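Local coordinates for protein toll (Drosophila melanogaster, PDB 4LXR) that binds the cleaved cytokine spaetzle C-106 through its extracellular leucine-rich-repeat region and so switches on Toll signalling in dorsal-ventral patterning and antifungal immunity, at residues N141-M146 with D167-L172; R400-R405 with S440-M445; G14-A19 with I27-N32; N228-L233 with N252-L257. All coordinates share one frame; numbering follows the deposited sequence.

Contact 1: residues N141-M146 with D167-L172; sequences NLLTDM and DDLENL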
loop_
_atom_site.group_PDB
_atom_site.type_symbol
_atom_site.label_atom_id
_atom_site.label_comp_id
_atom_site.label_asym_id
_atom_site.label_seq_id
_atom_site.Cartn_x
_atom_site.Cartn_y
_atom_site.Cartn_z
ATOM N N ASN A 141 -2.770 16.741 -51.004
ATOM C CA ASN A 141 -3.706 15.859 -51.690
ATOM C C ASN A 141 -3.692 14.405 -51.183
ATOM O O ASN A 141 -4.335 13.538 -51.787
ATOM C CB ASN A 141 -3.501 15.902 -53.213
ATOM C CG ASN A 141 -2.278 15.141 -53.662
ATOM O OD1 ASN A 141 -1.360 14.855 -52.868
ATOM N ND2 ASN A 141 -2.242 14.816 -54.950
ATOM N N LEU A 142 -2.972 14.142 -50.091
ATOM C CA LEU A 142 -2.870 12.773 -49.539
ATOM C C LEU A 142 -4.234 12.077 -49.411
ATOM O O LEU A 142 -4.392 10.908 -49.794
ATOM C CB LEU A 142 -2.142 12.776 -48.180
ATOM C CG LEU A 142 -2.011 11.396 -47.509
ATOM C CD1 LEU A 142 -1.166 10.434 -48.361
ATOM C CD2 LEU A 142 -1.493 11.467 -46.069
ATOM N N LEU A 143 -5.235 12.809 -48.925
ATOM C CA LEU A 143 -6.510 12.199 -48.524
ATOM C C LEU A 143 -7.613 12.448 -49.539
ATOM O O LEU A 143 -8.805 12.521 -49.202
ATOM C CB LEU A 143 -6.924 12.697 -47.127
ATOM C CG LEU A 143 -5.896 12.366 -46.016
ATOM C CD1 LEU A 143 -6.262 13.076 -44.725
ATOM C CD2 LEU A 143 -5.801 10.858 -45.794
ATOM N N THR A 144 -7.204 12.561 -50.796
ATOM C CA THR A 144 -8.154 12.686 -51.883
ATOM C C THR A 144 -9.085 11.486 -51.902
ATOM O O THR A 144 -8.631 10.356 -51.856
ATOM C CB THR A 144 -7.418 12.794 -53.244
ATOM O OG1 THR A 144 -6.594 13.965 -53.222
ATOM C CG2 THR A 144 -8.415 12.840 -54.423
ATOM N N ASP A 145 -10.387 11.759 -51.981
ATOM C CA ASP A 145 -11.421 10.739 -52.086
ATOM C C ASP A 145 -11.579 9.851 -50.850
ATOM O O ASP A 145 -12.223 8.804 -50.942
ATOM C CB ASP A 145 -11.226 9.845 -53.319
ATOM C CG ASP A 145 -11.262 10.623 -54.633
ATOM O OD1 ASP A 145 -11.870 11.722 -54.685
ATOM O OD2 ASP A 145 -10.659 10.122 -55.612
ATOM N N MET A 146 -11.016 10.242 -49.707
ATOM C CA MET A 146 -11.186 9.431 -48.496
ATOM C C MET A 146 -12.516 9.788 -47.833
ATOM O O MET A 146 -12.538 10.208 -46.666
ATOM C CB MET A 146 -10.021 9.633 -47.514
ATOM C CG MET A 146 -8.647 9.226 -48.063
ATOM S SD MET A 146 -8.499 7.446 -48.373
ATOM C CE MET A 146 -8.375 6.797 -46.706
ATOM N N ASP A 167 -10.630 18.545 -48.117
ATOM C CA ASP A 167 -11.646 18.631 -49.186
ATOM C C ASP A 167 -12.649 17.465 -49.192
ATOM O O ASP A 167 -13.841 17.679 -49.340
ATOM C CB ASP A 167 -10.973 18.724 -50.582
ATOM C CG ASP A 167 -10.696 20.173 -51.032
ATOM O OD1 ASP A 167 -10.794 21.091 -50.193
ATOM O OD2 ASP A 167 -10.371 20.390 -52.229
ATOM N N ASP A 168 -12.173 16.230 -49.025
ATOM C CA ASP A 168 -13.064 15.071 -49.206
ATOM C C ASP A 168 -13.437 14.344 -47.898
ATOM O O ASP A 168 -13.981 13.229 -47.916
ATOM C CB ASP A 168 -12.437 14.101 -50.213
ATOM C CG ASP A 168 -12.252 14.735 -51.595
ATOM O OD1 ASP A 168 -13.129 15.520 -52.014
ATOM O OD2 ASP A 168 -11.229 14.467 -52.249
ATOM N N LEU A 169 -13.167 14.982 -46.763
ATOM C CA LEU A 169 -13.346 14.316 -45.463
ATOM C C LEU A 169 -14.726 14.596 -44.862
ATOM O O LEU A 169 -14.846 15.046 -43.730
ATOM C CB LEU A 169 -12.234 14.744 -44.512
ATOM C CG LEU A 169 -10.844 14.588 -45.131
ATOM C CD1 LEU A 169 -9.760 14.943 -44.128
ATOM C CD2 LEU A 169 -10.650 13.181 -45.677
ATOM N N GLU A 170 -15.767 14.348 -45.642
ATOM C CA GLU A 170 -17.123 14.717 -45.247
ATOM C C GLU A 170 -17.615 13.830 -44.109
ATOM O O GLU A 170 -18.539 14.192 -43.382
ATOM C CB GLU A 170 -18.082 14.590 -46.443
ATOM C CG GLU A 170 -18.183 13.160 -46.970
ATOM C CD GLU A 170 -18.790 13.078 -48.369
ATOM O OE1 GLU A 170 -18.679 14.063 -49.120
ATOM O OE2 GLU A 170 -19.378 12.031 -48.714
ATOM N N ASN A 171 -17.019 12.652 -43.961
ATOM C CA ASN A 171 -17.439 11.791 -42.868
ATOM C C ASN A 171 -16.617 11.905 -41.601
ATOM O O ASN A 171 -16.936 11.254 -40.612
ATOM C CB ASN A 171 -17.593 10.340 -43.321
ATOM C CG ASN A 171 -18.997 10.061 -43.846
ATOM O OD1 ASN A 171 -19.988 10.423 -43.202
ATOM N ND2 ASN A 171 -19.088 9.456 -45.025
ATOM N N LEU A 172 -15.587 12.750 -41.623
ATOM C CA LEU A 172 -14.683 12.874 -40.476
ATOM C C LEU A 172 -15.382 13.278 -39.168
ATOM O O LEU A 172 -16.149 14.257 -39.114
ATOM C CB LEU A 172 -13.504 13.811 -40.783
ATOM C CG LEU A 172 -12.222 13.383 -40.048
ATOM C CD1 LEU A 172 -11.833 11.962 -40.433
ATOM C CD2 LEU A 172 -11.045 14.351 -40.306
HETATM O O HOH W 1 -9.586 15.192 -48.488
HETATM O O HOH W 2 -14.446 11.480 -44.586
#

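Contact 2: residues R400-R405 with S440-M445; sequences RTIDSR and SPFGYM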
loop_
_atom_site.group_PDB
_atom_site.type_symbol
_atom_site.label_atom_id
_atom_site.label_comp_id
_atom_site.label_asym_id
_atom_site.label_seq_id
_atom_site.Cartn_x
_atom_site.Cartn_y
_atom_site.Cartn_z
ATOM N N ARG A 400 -6.058 19.098 15.799
ATOM C CA ARG A 400 -5.804 18.996 17.225
ATOM C C ARG A 400 -7.123 18.829 17.993
ATOM O O ARG A 400 -7.182 18.107 18.989
ATOM C CB ARG A 400 -4.992 20.206 17.711
ATOM C CG ARG A 400 -5.309 20.678 19.118
ATOM C CD ARG A 400 -4.065 20.736 19.995
ATOM N NE ARG A 400 -4.391 21.038 21.389
ATOM C CZ ARG A 400 -4.831 20.135 22.264
ATOM N NH1 ARG A 400 -5.000 18.869 21.887
ATOM N NH2 ARG A 400 -5.108 20.494 23.512
ATOM N N THR A 401 -8.187 19.477 17.532
ATOM C CA THR A 401 -9.474 19.303 18.188
ATOM C C THR A 401 -10.569 18.831 17.251
ATOM O O THR A 401 -10.599 19.178 16.069
ATOM C CB THR A 401 -9.974 20.589 18.876
ATOM O OG1 THR A 401 -10.442 21.507 17.876
ATOM C CG2 THR A 401 -8.876 21.218 19.703
ATOM N N ILE A 402 -11.472 18.039 17.809
ATOM C CA ILE A 402 -12.644 17.558 17.108
ATOM C C ILE A 402 -13.849 17.890 17.973
ATOM O O ILE A 402 -13.981 17.369 19.076
ATOM C CB ILE A 402 -12.583 16.040 16.887
ATOM C CG1 ILE A 402 -11.285 15.665 16.168
ATOM C CG2 ILE A 402 -13.813 15.557 16.083
ATOM C CD1 ILE A 402 -11.285 14.253 15.613
ATOM N N ASP A 403 -14.710 18.783 17.490
ATOM C CA ASP A 403 -15.873 19.191 18.261
ATOM C C ASP A 403 -16.717 17.967 18.621
ATOM O O ASP A 403 -16.810 17.007 17.840
ATOM C CB ASP A 403 -16.717 20.185 17.481
ATOM C CG ASP A 403 -17.869 20.718 18.301
ATOM O OD1 ASP A 403 -18.934 20.061 18.335
ATOM O OD2 ASP A 403 -17.702 21.783 18.930
ATOM N N SER A 404 -17.332 18.001 19.796
ATOM C CA SER A 404 -18.055 16.832 20.290
ATOM C C SER A 404 -19.250 16.511 19.399
ATOM O O SER A 404 -19.701 15.377 19.359
ATOM C CB SER A 404 -18.477 17.012 21.758
ATOM O OG SER A 404 -19.368 18.104 21.897
ATOM N N ARG A 405 -19.738 17.504 18.658
ATOM C CA ARG A 405 -20.859 17.285 17.748
ATOM C C ARG A 405 -20.463 17.221 16.274
ATOM O O ARG A 405 -21.335 17.230 15.395
ATOM C CB ARG A 405 -21.957 18.335 17.976
ATOM C CG ARG A 405 -22.515 18.313 19.398
ATOM C CD ARG A 405 -23.769 19.157 19.566
ATOM N NE ARG A 405 -24.906 18.656 18.794
ATOM C CZ ARG A 405 -25.622 17.576 19.107
ATOM N NH1 ARG A 405 -25.315 16.851 20.174
ATOM N NH2 ARG A 405 -26.644 17.211 18.340
ATOM N N SER A 440 -15.651 8.397 22.289
ATOM C CA SER A 440 -14.966 9.290 21.361
ATOM C C SER A 440 -15.984 10.114 20.557
ATOM O O SER A 440 -17.165 9.777 20.526
ATOM C CB SER A 440 -14.096 8.473 20.404
ATOM O OG SER A 440 -14.846 8.040 19.276
ATOM N N PRO A 441 -15.530 11.205 19.910
ATOM C CA PRO A 441 -16.406 11.994 19.028
ATOM C C PRO A 441 -16.975 11.183 17.857
ATOM O O PRO A 441 -17.930 11.611 17.200
ATOM C CB PRO A 441 -15.471 13.093 18.492
ATOM C CG PRO A 441 -14.428 13.244 19.534
ATOM C CD PRO A 441 -14.221 11.858 20.110
ATOM N N PHE A 442 -16.388 10.022 17.599
ATOM C CA PHE A 442 -16.796 9.177 16.481
ATOM C C PHE A 442 -17.956 8.262 16.854
ATOM O O PHE A 442 -18.476 7.526 16.011
ATOM C CB PHE A 442 -15.596 8.358 16.020
ATOM C CG PHE A 442 -14.358 9.178 15.854
ATOM C CD1 PHE A 442 -14.380 10.343 15.093
ATOM C CD2 PHE A 442 -13.186 8.829 16.498
ATOM C CE1 PHE A 442 -13.247 11.122 14.963
ATOM C CE2 PHE A 442 -12.051 9.606 16.363
ATOM C CZ PHE A 442 -12.082 10.745 15.592
ATOM N N GLY A 443 -18.363 8.336 18.121
ATOM C CA GLY A 443 -19.303 7.399 18.706
ATOM C C GLY A 443 -20.673 7.344 18.075
ATOM O O GLY A 443 -21.395 6.363 18.257
ATOM N N TYR A 444 -21.036 8.387 17.332
ATOM C CA TYR A 444 -22.346 8.442 16.695
ATOM C C TYR A 444 -22.392 7.519 15.494
ATOM O O TYR A 444 -23.462 7.124 15.034
ATOM C CB TYR A 444 -22.695 9.880 16.278
ATOM C CG TYR A 444 -22.915 10.799 17.459
ATOM C CD1 TYR A 444 -24.104 10.763 18.176
ATOM C CD2 TYR A 444 -21.928 11.686 17.871
ATOM C CE1 TYR A 444 -24.314 11.592 19.276
ATOM C CE2 TYR A 444 -22.128 12.525 18.974
ATOM C CZ TYR A 444 -23.326 12.470 19.664
ATOM O OH TYR A 444 -23.543 13.291 20.747
ATOM N N MET A 445 -21.219 7.164 14.991
ATOM C CA MET A 445 -21.145 6.460 13.724
ATOM C C MET A 445 -21.030 4.957 13.938
ATOM O O MET A 445 -19.981 4.353 13.690
ATOM C CB MET A 445 -20.011 7.026 12.865
ATOM C CG MET A 445 -20.225 8.498 12.567
ATOM S SD MET A 445 -18.991 9.249 11.496
ATOM C CE MET A 445 -17.600 9.376 12.618
HETATM O O HOH W 3 -19.219 14.118 16.747
#

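Contact 3: residues G14-A19 with I27-N32; sequences GLCQCA and IICPAN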
loop_
_atom_site.group_PDB
_atom_site.type_symbol
_atom_site.label_atom_id
_atom_site.label_comp_id
_atom_site.label_asym_id
_atom_site.label_seq_id
_atom_site.Cartn_x
_atom_site.Cartn_y
_atom_site.Cartn_z
ATOM N N GLY A 14 8.617 -23.901 -46.413
ATOM C CA GLY A 14 8.790 -22.646 -45.714
ATOM C C GLY A 14 10.058 -21.859 -45.934
ATOM O O GLY A 14 11.137 -22.251 -45.492
ATOM N N LEU A 15 9.918 -20.735 -46.626
ATOM C CA LEU A 15 10.910 -19.682 -46.539
ATOM C C LEU A 15 10.630 -18.936 -45.235
ATOM O O LEU A 15 11.494 -18.248 -44.700
ATOM C CB LEU A 15 10.818 -18.732 -47.736
ATOM C CG LEU A 15 11.256 -19.275 -49.103
ATOM C CD1 LEU A 15 10.053 -19.546 -50.001
ATOM C CD2 LEU A 15 12.239 -18.324 -49.778
ATOM N N CYS A 16 9.411 -19.091 -44.725
ATOM C CA CYS A 16 9.014 -18.487 -43.457
ATOM C C CYS A 16 8.604 -19.565 -42.462
ATOM O O CYS A 16 8.204 -20.662 -42.850
ATOM C CB CYS A 16 7.843 -17.523 -43.663
ATOM S SG CYS A 16 8.174 -16.162 -44.804
ATOM N N GLN A 17 8.705 -19.253 -41.178
ATOM C CA GLN A 17 8.199 -20.157 -40.167
ATOM C C GLN A 17 7.003 -19.517 -39.478
ATOM O O GLN A 17 6.868 -18.292 -39.449
ATOM C CB GLN A 17 9.290 -20.509 -39.160
ATOM C CG GLN A 17 9.430 -19.519 -38.026
ATOM C CD GLN A 17 10.621 -19.811 -37.143
ATOM O OE1 GLN A 17 10.608 -19.513 -35.948
ATOM N NE2 GLN A 17 11.666 -20.390 -37.729
ATOM N N CYS A 18 6.115 -20.346 -38.958
ATOM C CA CYS A 18 4.937 -19.866 -38.260
ATOM C C CYS A 18 4.751 -20.677 -36.984
ATOM O O CYS A 18 4.947 -21.889 -36.979
ATOM C CB CYS A 18 3.709 -20.017 -39.153
ATOM S SG CYS A 18 2.151 -19.459 -38.419
ATOM N N ALA A 19 4.384 -20.011 -35.899
ATOM C CA ALA A 19 4.084 -20.714 -34.660
ATOM C C ALA A 19 2.850 -20.094 -34.031
ATOM O O ALA A 19 2.778 -18.869 -33.889
ATOM C CB ALA A 19 5.275 -20.656 -33.696
ATOM N N ILE A 27 4.418 -15.027 -37.559
ATOM C CA ILE A 27 5.141 -15.452 -38.738
ATOM C C ILE A 27 6.448 -14.683 -38.859
ATOM O O ILE A 27 6.451 -13.455 -38.759
ATOM C CB ILE A 27 4.297 -15.223 -39.982
ATOM C CG1 ILE A 27 2.987 -16.008 -39.850
ATOM C CG2 ILE A 27 5.074 -15.631 -41.221
ATOM C CD1 ILE A 27 2.019 -15.802 -40.975
ATOM N N ILE A 28 7.563 -15.389 -39.046
ATOM C CA ILE A 28 8.823 -14.692 -39.308
ATOM C C ILE A 28 9.409 -15.066 -40.663
ATOM O O ILE A 28 9.289 -16.206 -41.118
ATOM C CB ILE A 28 9.881 -14.865 -38.181
ATOM C CG1 ILE A 28 10.604 -16.199 -38.296
ATOM C CG2 ILE A 28 9.249 -14.718 -36.808
ATOM C CD1 ILE A 28 11.510 -16.484 -37.118
ATOM N N CYS A 29 10.015 -14.080 -41.314
ATOM C CA CYS A 29 10.602 -14.260 -42.632
ATOM C C CYS A 29 11.933 -13.509 -42.690
ATOM O O CYS A 29 11.994 -12.329 -42.339
ATOM C CB CYS A 29 9.657 -13.733 -43.713
ATOM S SG CYS A 29 7.979 -14.446 -43.714
ATOM N N PRO A 30 13.013 -14.193 -43.099
ATOM C CA PRO A 30 13.114 -15.630 -43.393
ATOM C C PRO A 30 12.992 -16.491 -42.136
ATOM O O PRO A 30 13.077 -15.977 -41.021
ATOM C CB PRO A 30 14.527 -15.772 -43.974
ATOM C CG PRO A 30 14.903 -14.398 -44.423
ATOM C CD PRO A 30 14.256 -13.481 -43.433
ATOM N N ALA A 31 12.803 -17.794 -42.331
ATOM C CA ALA A 31 12.561 -18.726 -41.235
ATOM C C ALA A 31 13.632 -18.708 -40.149
ATOM O O ALA A 31 13.317 -18.676 -38.962
ATOM C CB ALA A 31 12.384 -20.145 -41.777
ATOM N N ASN A 32 14.897 -18.729 -40.546
ATOM C CA ASN A 32 15.964 -18.934 -39.567
ATOM C C ASN A 32 16.626 -17.650 -39.086
ATOM O O ASN A 32 17.744 -17.676 -38.574
ATOM C CB ASN A 32 17.021 -19.903 -40.117
ATOM C CG ASN A 32 17.027 -21.245 -39.392
ATOM O OD1 ASN A 32 16.175 -22.102 -39.636
ATOM N ND2 ASN A 32 18.003 -21.435 -38.507
#

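Contact 4: residues N228-L233 with N252-L257; sequences NGIEQL and NLFRSL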
loop_
_atom_site.group_PDB
_atom_site.type_symbol
_atom_site.label_atom_id
_atom_site.label_comp_id
_atom_site.label_asym_id
_atom_site.label_seq_id
_atom_site.Cartn_x
_atom_site.Cartn_y
_atom_site.Cartn_z
ATOM N N ASN A 228 0.239 23.806 -25.465
ATOM C CA ASN A 228 0.475 24.567 -26.673
ATOM C C ASN A 228 1.243 25.841 -26.393
ATOM O O ASN A 228 1.250 26.731 -27.223
ATOM C CB ASN A 228 -0.845 24.925 -27.367
ATOM C CG ASN A 228 -1.212 23.930 -28.438
ATOM O OD1 ASN A 228 -0.753 24.041 -29.567
ATOM N ND2 ASN A 228 -2.021 22.935 -28.083
ATOM N N GLY A 229 1.858 25.930 -25.213
ATOM C CA GLY A 229 2.601 27.118 -24.821
ATOM C C GLY A 229 1.747 28.380 -24.857
ATOM O O GLY A 229 2.267 29.463 -25.085
ATOM N N ILE A 230 0.439 28.241 -24.633
ATOM C CA ILE A 230 -0.486 29.379 -24.690
ATOM C C ILE A 230 -0.383 30.258 -23.441
ATOM O O ILE A 230 -0.493 29.761 -22.311
ATOM C CB ILE A 230 -1.957 28.908 -24.873
ATOM C CG1 ILE A 230 -2.118 28.123 -26.176
ATOM C CG2 ILE A 230 -2.920 30.105 -24.870
ATOM C CD1 ILE A 230 -3.561 27.664 -26.420
ATOM N N GLU A 231 -0.167 31.556 -23.641
ATOM C CA GLU A 231 -0.008 32.494 -22.523
ATOM C C GLU A 231 -1.303 33.226 -22.193
ATOM O O GLU A 231 -1.598 33.481 -21.029
ATOM C CB GLU A 231 1.091 33.522 -22.824
ATOM C CG GLU A 231 2.483 32.955 -22.777
ATOM C CD GLU A 231 3.524 33.921 -23.285
ATOM O OE1 GLU A 231 3.219 35.125 -23.399
ATOM O OE2 GLU A 231 4.650 33.472 -23.581
ATOM N N GLN A 232 -2.055 33.569 -23.235
ATOM C CA GLN A 232 -3.303 34.312 -23.112
ATOM C C GLN A 232 -4.290 33.777 -24.144
ATOM O O GLN A 232 -3.888 33.291 -25.196
ATOM C CB GLN A 232 -3.079 35.822 -23.368
ATOM C CG GLN A 232 -2.450 36.563 -22.208
ATOM C CD GLN A 232 -2.463 38.081 -22.379
ATOM O OE1 GLN A 232 -2.506 38.596 -23.500
ATOM N NE2 GLN A 232 -2.426 38.803 -21.259
ATOM N N LEU A 233 -5.576 33.872 -23.840
ATOM C CA LEU A 233 -6.619 33.593 -24.822
ATOM C C LEU A 233 -7.548 34.789 -24.881
ATOM O O LEU A 233 -7.894 35.350 -23.838
ATOM C CB LEU A 233 -7.412 32.332 -24.444
ATOM C CG LEU A 233 -6.824 30.969 -24.812
ATOM C CD1 LEU A 233 -7.734 29.878 -24.318
ATOM C CD2 LEU A 233 -6.609 30.823 -26.309
ATOM N N ASN A 252 -0.561 24.665 -20.121
ATOM C CA ASN A 252 -0.239 25.888 -20.826
ATOM C C ASN A 252 0.419 26.906 -19.888
ATOM O O ASN A 252 0.892 26.547 -18.804
ATOM C CB ASN A 252 -1.481 26.451 -21.542
ATOM C CG ASN A 252 -1.797 25.691 -22.829
ATOM O OD1 ASN A 252 -0.972 25.650 -23.746
ATOM N ND2 ASN A 252 -2.969 25.059 -22.889
ATOM N N LEU A 253 0.458 28.165 -20.302
ATOM C CA LEU A 253 1.251 29.166 -19.600
ATOM C C LEU A 253 0.423 30.369 -19.141
ATOM O O LEU A 253 0.907 31.505 -19.183
ATOM C CB LEU A 253 2.393 29.645 -20.508
ATOM C CG LEU A 253 3.358 28.567 -21.021
ATOM C CD1 LEU A 253 4.254 29.098 -22.129
ATOM C CD2 LEU A 253 4.204 28.049 -19.878
ATOM N N PHE A 254 -0.817 30.139 -18.710
ATOM C CA PHE A 254 -1.696 31.262 -18.351
ATOM C C PHE A 254 -1.280 31.937 -17.055
ATOM O O PHE A 254 -0.984 31.262 -16.064
ATOM C CB PHE A 254 -3.150 30.809 -18.203
ATOM C CG PHE A 254 -3.724 30.193 -19.445
ATOM C CD1 PHE A 254 -4.121 30.996 -20.520
ATOM C CD2 PHE A 254 -3.872 28.823 -19.543
ATOM C CE1 PHE A 254 -4.656 30.437 -21.669
ATOM C CE2 PHE A 254 -4.414 28.249 -20.694
ATOM C CZ PHE A 254 -4.803 29.057 -21.754
ATOM N N ARG A 255 -1.277 33.269 -17.047
ATOM C CA ARG A 255 -1.133 33.986 -15.782
ATOM C C ARG A 255 -2.469 34.584 -15.348
ATOM O O ARG A 255 -2.634 34.992 -14.192
ATOM C CB ARG A 255 -0.014 35.030 -15.853
ATOM C CG ARG A 255 1.315 34.415 -16.293
ATOM C CD ARG A 255 2.492 35.313 -15.996
ATOM N NE ARG A 255 3.385 34.679 -15.031
ATOM C CZ ARG A 255 4.517 34.060 -15.356
ATOM N NH1 ARG A 255 4.906 34.007 -16.630
ATOM N NH2 ARG A 255 5.263 33.502 -14.404
ATOM N N SER A 256 -3.418 34.607 -16.287
ATOM C CA SER A 256 -4.811 34.973 -16.022
ATOM C C SER A 256 -5.688 34.416 -17.145
ATOM O O SER A 256 -5.192 34.047 -18.209
ATOM C CB SER A 256 -4.964 36.489 -15.935
ATOM O OG SER A 256 -4.713 37.082 -17.195
ATOM N N LEU A 257 -6.988 34.324 -16.905
ATOM C CA LEU A 257 -7.931 33.979 -17.961
ATOM C C LEU A 257 -8.950 35.104 -17.980
ATOM O O LEU A 257 -9.261 35.664 -16.923
ATOM C CB LEU A 257 -8.619 32.639 -17.687
ATOM C CG LEU A 257 -7.893 31.298 -17.796
ATOM C CD1 LEU A 257 -8.866 30.180 -17.436
ATOM C CD2 LEU A 257 -7.328 31.031 -19.182
HETATM O O HOH W 4 -5.694 34.807 -21.059
#

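Contact 1: residues N141-M146 with D167-L172
Asp168 OD2 takes the backbone N-H of Asp145, Asp145 N lying 2.8 Å away with an angle of 170° at the hydrogen. With CG anti to the carbonyl carbon and beside the backbone N (chi1 -62°), Asp168 presents OD2 to that N-H, which meets its anti side, 33° out of the carboxylate plane. The Asp145 carboxylate runs alongside in the same direction, Asp145 OD1 lying 3.7 Å from Asp168 OD2; this like-charge approach is probably eased by Arg147, which forms a salt bridge with Asp168 OD1. With an alanine in place of Asp168, the Asp145 N-H would probably lose its acceptor and Arg147 this carboxylate. Beneath the polar layer, Leu143 and Leu169 cross at about a right angle, CD1 against CD1 at 4.0 Å, while Leu169 CD2 reaches Met146 CB. Two waters extend the join, linking Leu143 O to Asp168 N and Met146 O to Asn171 N. Further out, Thr144 OG1 and Thr144 N both donate to Asn141 O, closing the type I turn Asn141-Thr144, which overlaps the type II turn Leu143-Met146. Leu143 also rests on Leu152 of strand 151-155. Turns stacked through buried leucines are the hallmark of a leucine-rich-repeat solenoid.

Contact 2: residues R400-R405 with S440-M445
Ile402 sets its CG2 branch against CB and CG of Pro441 and its CD1 against the Phe442 ring. The CG2 methyl comes 3.8 Å from Pro441 CB, and CD1 stands 3.6 Å from Phe442 CZ, approaching the aromatic ring obliquely. The two branches part at CB: CG2 is anti to the backbone N, whereas CG1 is anti to the carbonyl carbon (chi1 -55°) and carries CD1 onward in an extended chain (chi2 -166°). Both partner side chains are crossed at about a right angle. A glycine in place of Ile402 would probably open a gap beside Pro441 and leave the CZ end of the Phe442 ring without the CD1 methyl packed against it. Phe442 also packs on Leu416 of strand 415-417 and on Leu418, which ties this patch to the core of the leucine-rich-repeat solenoid. Ile402 belongs to the short strand 401-402, paired in parallel with strand 377-378, and the segment 440-445 lies in the loop between helix 429-433 and strand 450-452.

No direct hydrogen bond joins the segments; a water donates to both Ser404 O and Pro441 O, at 2.9 Å from each. Farther along, Ser404 O sits at the edge of the Tyr444 ring, near its plane and 3.8 Å from CE2. Each segment is braced internally. Asp403 OD1 accepts from Arg405 N at 2.7 Å in an Asx turn, and Ser440 OG accepts from Phe442 N at 3.0 Å in an ST turn, the same serine oxygen being hydrogen-bonded to Asp464 OD2.

Contact 3: residues G14-A19 with I27-N32
Each half of the Cys16-Cys29 bridge has its SG anti to the carbonyl carbon and beside the backbone N (chi1 -59° at Cys16, -56° at Cys29), which swings the two sulfurs together. Cys16 SG and Cys29 SG are bonded at 2.0 Å, with a torsion of 115° about the bond. Gln17 and Ile28 both use the less common first torsion that puts the next carbon between the backbone N and the carbonyl carbon. Their side chains consequently run side by side in the same direction, Gln17 CG lying 3.5 Å from Ile28 CG1, and the Ile28 CD1 methyl reaches the amide group of Gln17.

The backbones supply the register. Gln17 and Ile28 form an antiparallel hydrogen-bonded pair, with Gln17 N to Ile28 O at 3.1 Å and Ile28 N to Gln17 O at 3.0 Å. Cys18 and Ile27 follow as a non-hydrogen-bonded pair, where Cys18 SG lies 3.8 Å from Ile27 CG1. Beyond the cis peptide before Pro30, the chain still returns to its partner: Ala31 N donates to Leu15 O at 2.7 Å, though the bond is bent.

The segments belong to the beta hairpin of strands 17-21 and 24-29 at the N-terminal end of the receptor. Strand 38-43 flanks the second arm, with backbone hydrogen bonds between Ile27 and Leu40 and between Cys29 and Phe38. On the face bearing Cys18 and Ile27, Met10 of helix 4-12 packs against both residues, and the Cys18-Cys7 disulfide fastens that helix to the hairpin.

Contact 4: residues N228-L233 with N252-L257
The backbones of 228-233 and 252-257 run alongside each other as irregular loop segments, joined by Leu253 N to Ile230 O at 2.7 Å, with Gly229 opposite Asn252 and Glu231 opposite Leu253. The amide oxygen of Asn252 enters the bend at Asn228-Ile230 and accepts two backbone N-H groups, from Asn228 N at 2.8 Å and Ile230 N at 3.1 Å. Asn252 CG is anti to the carbonyl carbon, beside the backbone N (chi1 -77°), which points OD1 to this bend. These donors arrive from opposite faces of the amide plane; the Ile230 N-H is nearly straight at 168°, yet lies above the plane. The ND2 end is also held, donating to Leu249 O and Ile225 O. Phe254 packs beside these hydrogen bonds. Its ring has Ile230 O over the centre of one face and Leu257 CD2 toward the rim of the other, while Ile230 CG2 touches CE1 at 3.7 Å and Leu233 CG meets the ring edge. Asn252 is a rung of the asparagine ladder of leucine-rich repeats, bonding the backbone of the preceding turn. Its bonds at both OD1 and ND2 fix the amide's rotation and satisfy its buried polar atoms, coupling LRR 4 to LRR 5.

Overall arrangement
The four contacts follow one another along the extracellular solenoid without touching. Contact 3 secures the N-terminal hairpin, and contacts 1, 4 and 2 join turns of the solenoid farther along the chain. Contact 1 lies about 38 Å from contact 3 and about 33 Å from contact 4, centre to centre; the centres of contacts 4 and 2 are about 45 Å apart. The ends of the series, contacts 3 and 2, have centres about 72 Å apart on opposite sides of the chain's centre. Contact 3 alone meets the ligand: Ala19 packs on Leu16 of the spaetzle C-106 chain. The side chain of Pro30 is about 10 Å from an N-acetylglucosamine, a glycan attached to the protein and not a pocket ligand.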